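PDB 1PSW: Adp-heptose LPS heptosyltransferase II from Escherichia coli, which catalyses transfer of the second heptose from ADP-L-glycero-beta-D-manno-heptose to heptosyl-Kdo2-lipid A during assembly of the lipopolysaccharide core. Local coordinates for residues I102-G110 against L117-W128; M1-V11 against Q30-C41. All blocks are in the same frame, centred on the assembly; numbering follows the deposited sequence.

Contact 1: I102-G110 against L117-W128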
loop_
_atom_site.group_PDB
_atom_site.type_symbol
_atom_site.label_atom_id
_atom_site.label_comp_id
_atom_site.label_asym_id
_atom_site.label_seq_id
_atom_site.Cartn_x
_atom_site.Cartn_y
_atom_site.Cartn_z
ATOM N N ILE A 102 -25.205 6.006 -12.870
ATOM C CA ILE A 102 -24.369 7.189 -12.669
ATOM C C ILE A 102 -24.069 7.848 -14.015
ATOM O O ILE A 102 -23.548 7.205 -14.926
ATOM C CB ILE A 102 -23.054 6.809 -11.966
ATOM C CG1 ILE A 102 -23.376 6.051 -10.675
ATOM C CG2 ILE A 102 -22.243 8.062 -11.661
ATOM C CD1 ILE A 102 -22.176 5.408 -10.008
ATOM N N PRO A 103 -24.386 9.147 -14.153
ATOM C CA PRO A 103 -24.166 9.901 -15.391
ATOM C C PRO A 103 -22.730 10.026 -15.879
ATOM O O PRO A 103 -22.466 9.898 -17.077
ATOM C CB PRO A 103 -24.784 11.259 -15.078
ATOM C CG PRO A 103 -24.527 11.402 -13.609
ATOM C CD PRO A 103 -24.901 10.031 -13.092
ATOM N N HIS A 104 -21.808 10.283 -14.958
ATOM C CA HIS A 104 -20.399 10.449 -15.308
ATOM C C HIS A 104 -19.536 9.330 -14.741
ATOM O O HIS A 104 -19.355 9.222 -13.532
ATOM C CB HIS A 104 -19.904 11.801 -14.792
ATOM C CG HIS A 104 -20.722 12.960 -15.268
ATOM N ND1 HIS A 104 -22.072 13.073 -15.014
ATOM C CD2 HIS A 104 -20.384 14.052 -15.994
ATOM C CE1 HIS A 104 -22.530 14.185 -15.561
ATOM N NE2 HIS A 104 -21.526 14.798 -16.162
ATOM N N ARG A 105 -19.001 8.508 -15.633
ATOM C CA ARG A 105 -18.163 7.385 -15.246
ATOM C C ARG A 105 -16.782 7.510 -15.893
ATOM O O ARG A 105 -16.642 7.361 -17.107
ATOM C CB ARG A 105 -18.846 6.085 -15.664
ATOM C CG ARG A 105 -20.297 6.000 -15.188
ATOM C CD ARG A 105 -20.950 4.676 -15.567
ATOM N NE ARG A 105 -21.093 4.513 -17.015
ATOM C CZ ARG A 105 -21.851 5.284 -17.790
ATOM N NH1 ARG A 105 -22.545 6.285 -17.264
ATOM N NH2 ARG A 105 -21.919 5.054 -19.094
ATOM N N THR A 106 -15.770 7.773 -15.065
ATOM C CA THR A 106 -14.394 7.975 -15.526
ATOM C C THR A 106 -13.411 6.853 -15.196
ATOM O O THR A 106 -13.553 6.163 -14.188
ATOM C CB THR A 106 -13.814 9.273 -14.931
ATOM O OG1 THR A 106 -14.735 10.350 -15.144
ATOM C CG2 THR A 106 -12.477 9.608 -15.583
ATOM N N GLY A 107 -12.399 6.698 -16.047
ATOM C CA GLY A 107 -11.386 5.681 -15.834
ATOM C C GLY A 107 -10.519 5.473 -17.059
ATOM O O GLY A 107 -10.906 5.852 -18.164
ATOM N N TRP A 108 -9.336 4.895 -16.875
ATOM C CA TRP A 108 -8.468 4.642 -18.020
ATOM C C TRP A 108 -9.120 3.537 -18.840
ATOM O O TRP A 108 -9.861 2.715 -18.306
ATOM C CB TRP A 108 -7.066 4.225 -17.569
ATOM C CG TRP A 108 -6.357 5.315 -16.826
ATOM C CD1 TRP A 108 -6.260 5.462 -15.471
ATOM C CD2 TRP A 108 -5.686 6.446 -17.402
ATOM N NE1 TRP A 108 -5.570 6.614 -15.167
ATOM C CE2 TRP A 108 -5.208 7.236 -16.333
ATOM C CE3 TRP A 108 -5.442 6.867 -18.720
ATOM C CZ2 TRP A 108 -4.505 8.423 -16.537
ATOM C CZ3 TRP A 108 -4.737 8.053 -18.922
ATOM C CH2 TRP A 108 -4.278 8.815 -17.833
ATOM N N ARG A 109 -8.852 3.526 -20.137
ATOM C CA ARG A 109 -9.442 2.535 -21.029
ATOM C C ARG A 109 -9.358 1.098 -20.521
ATOM O O ARG A 109 -10.341 0.364 -20.582
ATOM C CB ARG A 109 -8.807 2.642 -22.416
ATOM C CG ARG A 109 -9.500 1.814 -23.483
ATOM C CD ARG A 109 -9.011 2.202 -24.868
ATOM N NE ARG A 109 -7.584 1.951 -25.048
ATOM C CZ ARG A 109 -6.903 2.296 -26.136
ATOM N NH1 ARG A 109 -7.523 2.906 -27.135
ATOM N NH2 ARG A 109 -5.607 2.028 -26.226
ATOM N N GLY A 110 -8.197 0.691 -20.017
ATOM C CA GLY A 110 -8.057 -0.668 -19.518
ATOM C C GLY A 110 -8.452 -1.706 -20.555
ATOM O O GLY A 110 -7.955 -1.673 -21.679
ATOM N N LEU A 117 -17.608 3.137 -19.550
ATOM C CA LEU A 117 -17.021 4.434 -19.229
ATOM C C LEU A 117 -17.281 5.466 -20.323
ATOM O O LEU A 117 -16.742 5.359 -21.425
ATOM C CB LEU A 117 -15.507 4.285 -19.029
ATOM C CG LEU A 117 -15.023 3.347 -17.918
ATOM C CD1 LEU A 117 -13.526 3.121 -18.052
ATOM C CD2 LEU A 117 -15.359 3.938 -16.558
ATOM N N ASN A 118 -18.106 6.465 -20.022
ATOM C CA ASN A 118 -18.403 7.504 -21.002
ATOM C C ASN A 118 -17.348 8.603 -20.973
ATOM O O ASN A 118 -17.441 9.589 -21.703
ATOM C CB ASN A 118 -19.791 8.106 -20.763
ATOM C CG ASN A 118 -20.105 8.299 -19.298
ATOM O OD1 ASN A 118 -19.268 8.750 -18.518
ATOM N ND2 ASN A 118 -21.331 7.964 -18.918
ATOM N N ASP A 119 -16.345 8.425 -20.122
ATOM C CA ASP A 119 -15.253 9.383 -20.006
ATOM C C ASP A 119 -13.956 8.583 -19.950
ATOM O O ASP A 119 -13.202 8.651 -18.977
ATOM C CB ASP A 119 -15.429 10.234 -18.744
ATOM C CG ASP A 119 -14.318 11.254 -18.564
ATOM O OD1 ASP A 119 -13.751 11.711 -19.576
ATOM O OD2 ASP A 119 -14.022 11.614 -17.406
ATOM N N VAL A 120 -13.723 7.817 -21.011
ATOM C CA VAL A 120 -12.542 6.973 -21.137
ATOM C C VAL A 120 -11.288 7.799 -21.401
ATOM O O VAL A 120 -11.300 8.733 -22.202
ATOM C CB VAL A 120 -12.725 5.953 -22.288
ATOM C CG1 VAL A 120 -12.989 6.685 -23.596
ATOM C CG2 VAL A 120 -11.495 5.069 -22.412
ATOM N N ARG A 121 -10.206 7.451 -20.713
ATOM C CA ARG A 121 -8.940 8.154 -20.878
ATOM C C ARG A 121 -7.948 7.190 -21.525
ATOM O O ARG A 121 -7.740 6.085 -21.027
ATOM C CB ARG A 121 -8.405 8.612 -19.513
ATOM C CG ARG A 121 -9.403 9.379 -18.638
ATOM C CD ARG A 121 -9.838 10.689 -19.276
ATOM N NE ARG A 121 -10.751 11.458 -18.424
ATOM C CZ ARG A 121 -10.388 12.117 -17.326
ATOM N NH1 ARG A 121 -9.122 12.112 -16.928
ATOM N NH2 ARG A 121 -11.293 12.793 -16.631
ATOM N N VAL A 122 -7.347 7.599 -22.640
ATOM C CA VAL A 122 -6.378 6.750 -23.332
ATOM C C VAL A 122 -5.024 6.957 -22.671
ATOM O O VAL A 122 -4.501 8.072 -22.637
ATOM C CB VAL A 122 -6.252 7.111 -24.828
ATOM C CG1 VAL A 122 -5.389 6.082 -25.533
ATOM C CG2 VAL A 122 -7.627 7.186 -25.464
ATOM N N LEU A 123 -4.458 5.869 -22.165
ATOM C CA LEU A 123 -3.186 5.913 -21.464
ATOM C C LEU A 123 -1.925 5.878 -22.320
ATOM O O LEU A 123 -1.750 5.009 -23.171
ATOM C CB LEU A 123 -3.138 4.770 -20.446
ATOM C CG LEU A 123 -1.868 4.625 -19.605
ATOM C CD1 LEU A 123 -1.635 5.895 -18.803
ATOM C CD2 LEU A 123 -2.001 3.421 -18.681
ATOM N N ASP A 124 -1.047 6.845 -22.073
ATOM C CA ASP A 124 0.237 6.953 -22.757
ATOM C C ASP A 124 1.248 6.679 -21.643
ATOM O O ASP A 124 1.606 7.582 -20.887
ATOM C CB ASP A 124 0.430 8.370 -23.303
ATOM C CG ASP A 124 1.706 8.519 -24.116
ATOM O OD1 ASP A 124 2.715 7.865 -23.777
ATOM O OD2 ASP A 124 1.711 9.301 -25.088
ATOM N N LYS A 125 1.690 5.429 -21.538
ATOM C CA LYS A 125 2.624 5.018 -20.494
ATOM C C LYS A 125 3.847 5.912 -20.314
ATOM O O LYS A 125 4.331 6.094 -19.195
ATOM C CB LYS A 125 3.070 3.574 -20.731
ATOM C CG LYS A 125 1.925 2.578 -20.621
ATOM C CD LYS A 125 2.402 1.137 -20.660
ATOM C CE LYS A 125 1.238 0.190 -20.401
ATOM N NZ LYS A 125 1.676 -1.225 -20.252
ATOM N N GLU A 126 4.342 6.473 -21.410
ATOM C CA GLU A 126 5.508 7.340 -21.347
ATOM C C GLU A 126 5.156 8.722 -20.815
ATOM O O GLU A 126 6.007 9.417 -20.261
ATOM C CB GLU A 126 6.151 7.461 -22.729
ATOM C CG GLU A 126 6.678 6.140 -23.271
ATOM C CD GLU A 126 7.520 6.299 -24.524
ATOM O OE1 GLU A 126 6.997 6.823 -25.531
ATOM O OE2 GLU A 126 8.705 5.899 -24.499
ATOM N N ALA A 127 3.899 9.119 -20.986
ATOM C CA ALA A 127 3.447 10.424 -20.517
ATOM C C ALA A 127 3.069 10.406 -19.034
ATOM O O ALA A 127 3.004 11.453 -18.389
ATOM C CB ALA A 127 2.259 10.892 -21.358
ATOM N N TRP A 128 2.814 9.209 -18.509
ATOM C CA TRP A 128 2.443 9.018 -17.099
ATOM C C TRP A 128 3.227 7.827 -16.553
ATOM O O TRP A 128 2.686 6.734 -16.414
ATOM C CB TRP A 128 0.945 8.733 -16.973
ATOM C CG TRP A 128 0.100 9.705 -17.722
ATOM C CD1 TRP A 128 -0.293 9.616 -19.028
ATOM C CD2 TRP A 128 -0.405 10.950 -17.235
ATOM N NE1 TRP A 128 -1.009 10.730 -19.385
ATOM C CE2 TRP A 128 -1.091 11.569 -18.305
ATOM C CE3 TRP A 128 -0.338 11.610 -16.001
ATOM C CZ2 TRP A 128 -1.711 12.816 -18.175
ATOM C CZ3 TRP A 128 -0.954 12.850 -15.874
ATOM C CH2 TRP A 128 -1.629 13.439 -16.956
#
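T106 and D119 pair where strand 119-121 closes the edge of the parallel six-stranded sheet in the first Rossmann-like half of this GT-B enzyme. The ladder is sparse: R121 N gives to G107 O (3.1 Å), R121 O takes R109 N (2.9 Å) and D119 N bonds R105 O weakly, while G107 N and D119 O stay buried without a partner. G107 suits its place, since a side chain there would press on L117 CD1. At the start of the ladder N118 OD1 accepts a nearly straight bond (170°) from R105 N at 2.9 Å.

With CG anti to the backbone N (chi1 180°), D119 lies alongside T106, and its OD2 takes T106 OG1 on the anti lone pair at 2.7 Å. R121 grips the carboxylate side-on, NE to OD1 and NH2 to OD2 (3.1 Å), while T106 CG2 covers a face of its guanidinium; NH2 also reaches Y140 O. Without that carboxylate, as with an alanine here, the T106 hydroxyl is likely to lose its acceptor and R121 its anionic partner, leaving Y140 O to hold the guanidinium.

Farther on, R121 CB and L123 CD1 cover opposite faces of the W108 ring, whose edge meets the face of W128 (centroids 5.3 Å apart). W108 NE1 bonds R134 O. Side chains thus supplement a short ladder: T106 reaches a carboxylate that R121 holds, and tryptophans pack beyond.

Contact 2: M1-V11 against Q30-C41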
loop_
_atom_site.group_PDB
_atom_site.type_symbol
_atom_site.label_atom_id
_atom_site.label_comp_id
_atom_site.label_asym_id
_atom_site.label_seq_id
_atom_site.Cartn_x
_atom_site.Cartn_y
_atom_site.Cartn_z
HETATM N N MSE A 1 -21.648 16.798 -3.901
HETATM C CA MSE A 1 -20.767 16.052 -4.844
HETATM C C MSE A 1 -20.565 14.604 -4.394
HETATM O O MSE A 1 -19.548 14.279 -3.775
HETATM C CB MSE A 1 -19.415 16.756 -4.941
HETATM C CG MSE A 1 -18.448 16.096 -5.894
HETATM SE SE MSE A 1 -19.231 15.968 -7.639
HETATM C CE MSE A 1 -18.435 17.550 -8.411
ATOM N N LYS A 2 -21.530 13.741 -4.716
ATOM C CA LYS A 2 -21.472 12.328 -4.334
ATOM C C LYS A 2 -20.661 11.526 -5.344
ATOM O O LYS A 2 -21.044 11.383 -6.505
ATOM C CB LYS A 2 -22.880 11.734 -4.238
ATOM C CG LYS A 2 -23.832 12.490 -3.322
ATOM C CD LYS A 2 -23.442 12.387 -1.855
ATOM C CE LYS A 2 -23.570 10.964 -1.327
ATOM N NZ LYS A 2 -23.336 10.884 0.148
ATOM N N ILE A 3 -19.544 10.983 -4.886
ATOM C CA ILE A 3 -18.669 10.228 -5.761
ATOM C C ILE A 3 -18.521 8.772 -5.337
ATOM O O ILE A 3 -18.340 8.467 -4.159
ATOM C CB ILE A 3 -17.274 10.890 -5.800
ATOM C CG1 ILE A 3 -17.411 12.345 -6.263
ATOM C CG2 ILE A 3 -16.358 10.121 -6.721
ATOM C CD1 ILE A 3 -16.156 13.185 -6.072
ATOM N N LEU A 4 -18.611 7.875 -6.315
ATOM C CA LEU A 4 -18.446 6.452 -6.068
ATOM C C LEU A 4 -17.139 6.024 -6.719
ATOM O O LEU A 4 -16.910 6.281 -7.901
ATOM C CB LEU A 4 -19.595 5.647 -6.678
ATOM C CG LEU A 4 -19.377 4.125 -6.683
ATOM C CD1 LEU A 4 -19.302 3.610 -5.259
ATOM C CD2 LEU A 4 -20.508 3.426 -7.440
ATOM N N VAL A 5 -16.280 5.374 -5.946
ATOM C CA VAL A 5 -15.004 4.917 -6.474
ATOM C C VAL A 5 -14.895 3.401 -6.400
ATOM O O VAL A 5 -15.162 2.803 -5.360
ATOM C CB VAL A 5 -13.812 5.533 -5.691
ATOM C CG1 VAL A 5 -12.495 4.918 -6.163
ATOM C CG2 VAL A 5 -13.782 7.032 -5.884
ATOM N N ILE A 6 -14.532 2.784 -7.518
ATOM C CA ILE A 6 -14.345 1.345 -7.549
ATOM C C ILE A 6 -12.857 1.210 -7.271
ATOM O O ILE A 6 -12.031 1.478 -8.143
ATOM C CB ILE A 6 -14.665 0.757 -8.942
ATOM C CG1 ILE A 6 -16.080 1.149 -9.374
ATOM C CG2 ILE A 6 -14.494 -0.756 -8.916
ATOM C CD1 ILE A 6 -17.185 0.666 -8.445
ATOM N N GLY A 7 -12.514 0.827 -6.047
ATOM C CA GLY A 7 -11.113 0.719 -5.682
ATOM C C GLY A 7 -10.430 -0.561 -6.110
ATOM O O GLY A 7 -11.098 -1.565 -6.391
ATOM N N PRO A 8 -9.087 -0.554 -6.167
ATOM C CA PRO A 8 -8.322 -1.735 -6.565
ATOM C C PRO A 8 -8.333 -2.800 -5.480
ATOM O O PRO A 8 -8.722 -2.528 -4.346
ATOM C CB PRO A 8 -6.935 -1.166 -6.832
ATOM C CG PRO A 8 -6.836 -0.054 -5.846
ATOM C CD PRO A 8 -8.196 0.602 -5.954
ATOM N N SER A 9 -7.896 -4.004 -5.829
ATOM C CA SER A 9 -7.884 -5.119 -4.891
ATOM C C SER A 9 -6.499 -5.468 -4.375
ATOM O O SER A 9 -6.253 -6.601 -3.984
ATOM C CB SER A 9 -8.493 -6.350 -5.555
ATOM O OG SER A 9 -9.803 -6.061 -6.001
ATOM N N TRP A 10 -5.592 -4.500 -4.384
ATOM C CA TRP A 10 -4.244 -4.728 -3.894
ATOM C C TRP A 10 -3.892 -3.634 -2.913
ATOM O O TRP A 10 -4.219 -2.473 -3.139
ATOM C CB TRP A 10 -3.245 -4.724 -5.045
ATOM C CG TRP A 10 -3.479 -5.821 -6.012
ATOM C CD1 TRP A 10 -4.135 -5.738 -7.207
ATOM C CD2 TRP A 10 -3.073 -7.184 -5.868
ATOM N NE1 TRP A 10 -4.161 -6.968 -7.819
ATOM C CE2 TRP A 10 -3.516 -7.875 -7.018
ATOM C CE3 TRP A 10 -2.380 -7.890 -4.878
ATOM C CZ2 TRP A 10 -3.283 -9.243 -7.208
ATOM C CZ3 TRP A 10 -2.148 -9.249 -5.065
ATOM C CH2 TRP A 10 -2.600 -9.911 -6.222
ATOM N N VAL A 11 -3.228 -4.007 -1.824
ATOM C CA VAL A 11 -2.838 -3.044 -0.808
ATOM C C VAL A 11 -2.084 -1.857 -1.394
ATOM O O VAL A 11 -2.462 -0.710 -1.163
ATOM C CB VAL A 11 -1.967 -3.705 0.281
ATOM C CG1 VAL A 11 -1.453 -2.652 1.249
ATOM C CG2 VAL A 11 -2.784 -4.746 1.036
ATOM N N GLN A 30 -17.073 20.138 -1.171
ATOM C CA GLN A 30 -17.888 19.125 -0.517
ATOM C C GLN A 30 -17.938 17.787 -1.257
ATOM O O GLN A 30 -19.019 17.265 -1.571
ATOM C CB GLN A 30 -19.310 19.650 -0.312
ATOM C CG GLN A 30 -19.414 20.865 0.600
ATOM C CD GLN A 30 -18.905 22.144 -0.039
ATOM O OE1 GLN A 30 -17.775 22.569 0.203
ATOM N NE2 GLN A 30 -19.745 22.768 -0.856
ATOM N N ALA A 31 -16.766 17.229 -1.541
ATOM C CA ALA A 31 -16.694 15.947 -2.228
ATOM C C ALA A 31 -16.867 14.811 -1.222
ATOM O O ALA A 31 -16.055 14.640 -0.315
ATOM C CB ALA A 31 -15.353 15.818 -2.950
ATOM N N ILE A 32 -17.948 14.054 -1.382
ATOM C CA ILE A 32 -18.253 12.916 -0.517
ATOM C C ILE A 32 -17.854 11.679 -1.316
ATOM O O ILE A 32 -18.447 11.381 -2.358
ATOM C CB ILE A 32 -19.769 12.854 -0.186
ATOM C CG1 ILE A 32 -20.218 14.168 0.462
ATOM C CG2 ILE A 32 -20.057 11.685 0.749
ATOM C CD1 ILE A 32 -19.528 14.476 1.771
ATOM N N ILE A 33 -16.848 10.962 -0.823
ATOM C CA ILE A 33 -16.322 9.801 -1.530
ATOM C C ILE A 33 -16.579 8.439 -0.896
ATOM O O ILE A 33 -16.154 8.176 0.227
ATOM C CB ILE A 33 -14.796 9.953 -1.729
ATOM C CG1 ILE A 33 -14.494 11.278 -2.434
ATOM C CG2 ILE A 33 -14.259 8.792 -2.552
ATOM C CD1 ILE A 33 -13.046 11.742 -2.278
ATOM N N ASP A 34 -17.284 7.579 -1.627
ATOM C CA ASP A 34 -17.561 6.226 -1.167
ATOM C C ASP A 34 -16.672 5.314 -2.007
ATOM O O ASP A 34 -16.503 5.539 -3.208
ATOM C CB ASP A 34 -19.034 5.855 -1.373
ATOM C CG ASP A 34 -19.970 6.648 -0.476
ATOM O OD1 ASP A 34 -19.528 7.093 0.608
ATOM O OD2 ASP A 34 -21.153 6.813 -0.843
ATOM N N VAL A 35 -16.097 4.296 -1.378
ATOM C CA VAL A 35 -15.215 3.383 -2.085
ATOM C C VAL A 35 -15.678 1.948 -1.945
ATOM O O VAL A 35 -15.900 1.461 -0.835
ATOM C CB VAL A 35 -13.767 3.480 -1.557
ATOM C CG1 VAL A 35 -12.863 2.528 -2.336
ATOM C CG2 VAL A 35 -13.268 4.908 -1.688
HETATM N N MSE A 36 -15.831 1.281 -3.084
HETATM C CA MSE A 36 -16.244 -0.112 -3.111
HETATM C C MSE A 36 -15.007 -0.965 -3.342
HETATM O O MSE A 36 -14.293 -0.784 -4.331
HETATM C CB MSE A 36 -17.251 -0.360 -4.230
HETATM C CG MSE A 36 -17.791 -1.780 -4.229
HETATM SE SE MSE A 36 -18.942 -2.152 -5.748
HETATM C CE MSE A 36 -20.511 -1.247 -5.138
ATOM N N ALA A 37 -14.751 -1.881 -2.416
ATOM C CA ALA A 37 -13.594 -2.766 -2.496
ATOM C C ALA A 37 -13.883 -4.034 -1.697
ATOM O O ALA A 37 -14.869 -4.100 -0.967
ATOM C CB ALA A 37 -12.357 -2.061 -1.929
ATOM N N PRO A 38 -13.035 -5.066 -1.841
ATOM C CA PRO A 38 -13.250 -6.310 -1.100
ATOM C C PRO A 38 -13.370 -6.036 0.395
ATOM O O PRO A 38 -12.955 -4.979 0.876
ATOM C CB PRO A 38 -12.009 -7.127 -1.438
ATOM C CG PRO A 38 -11.700 -6.693 -2.827
ATOM C CD PRO A 38 -11.889 -5.193 -2.758
ATOM N N ALA A 39 -13.935 -6.992 1.127
ATOM C CA ALA A 39 -14.118 -6.862 2.569
ATOM C C ALA A 39 -12.808 -6.556 3.300
ATOM O O ALA A 39 -12.763 -5.667 4.143
ATOM C CB ALA A 39 -14.738 -8.141 3.130
ATOM N N TRP A 40 -11.747 -7.282 2.966
ATOM C CA TRP A 40 -10.465 -7.081 3.627
ATOM C C TRP A 40 -9.864 -5.689 3.410
ATOM O O TRP A 40 -8.902 -5.308 4.086
ATOM C CB TRP A 40 -9.459 -8.140 3.179
ATOM C CG TRP A 40 -9.194 -8.142 1.716
ATOM C CD1 TRP A 40 -9.845 -8.871 0.763
ATOM C CD2 TRP A 40 -8.213 -7.360 1.026
ATOM N NE1 TRP A 40 -9.327 -8.592 -0.482
ATOM C CE2 TRP A 40 -8.327 -7.669 -0.348
ATOM C CE3 TRP A 40 -7.252 -6.428 1.436
ATOM C CZ2 TRP A 40 -7.512 -7.078 -1.315
ATOM C CZ3 TRP A 40 -6.439 -5.837 0.469
ATOM C CH2 TRP A 40 -6.577 -6.168 -0.892
ATOM N N CYS A 41 -10.427 -4.931 2.474
ATOM C CA CYS A 41 -9.941 -3.584 2.198
ATOM C C CYS A 41 -10.542 -2.554 3.144
ATOM O O CYS A 41 -9.946 -1.501 3.391
ATOM C CB CYS A 41 -10.261 -3.174 0.757
ATOM S SG CYS A 41 -9.265 -3.985 -0.511
#
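Q30 brings its carbonyl O to 3.4 Å from CB of M1, a selenomethionine, just before the two segments become parallel strands. A31 follows, its small methyl meeting I3 CD1. At I32 the ladder begins: its N gives to M1 O and its O takes I3 N (2.8 Å), while CG2 lies beside K2 NZ, whose chain bends twice to run alongside. I33 turns to the other face, where CG2 touches V5 CG2 at 3.8 Å; beta-branched residues suit such extended, buried strands. D34 N gives an almost straight bond (178°) to I3 O, and D34 O receives V5 N. Its carboxylate is a polar group in a buried place, satisfied by Y81 OH and N52 ND2. V35 packs CG2 on V5 CB, and CG1 lies near G7, where a side chain would collide with it. Selenomethionine M36 bonds V5 O through its N and G7 N through its O (3.0 Å).

Beyond the strand, P38 CG rests on S9 OG. W40, with CG between its backbone N and carbonyl carbon (chi1 60°), brings its ring edge to the S9 carbonyl, CZ2 3.0 Å from S9 O in the ring plane, and CZ3 near V11 CG2. C41 SG approaches P8 O at 4.1 Å.

This is a beta-alpha-beta crossover: helix 11-27 links the strands and sets Y21 against V5 and V35, while strands 83-86 and 51-56 flank the pair.

How the contacts relate
Both contacts join neighbouring parallel strands of one six-stranded sheet, but at different depths. Contact 2 pairs 2-6 with 32-37, two inner strands, and most of its touching residues are buried; contact 1 adds the outermost strand, 119-121, and is more exposed. The chemistry follows. Inside, an unbroken backbone ladder is dressed mainly with aliphatic side chains, and the buried aspartate D34 draws its partners from outside the pair. At the edge, a shorter ladder is supplemented by a hydroxyl-carboxylate bond, backed by a salt bridge within the edge strand, and by tryptophans. Their connections differ too: a helix spans contact 2, a short loop contact 1. Centres lie about 17 Å apart, yet I102 CD1 packs on L4 CD2 at 3.6 Å.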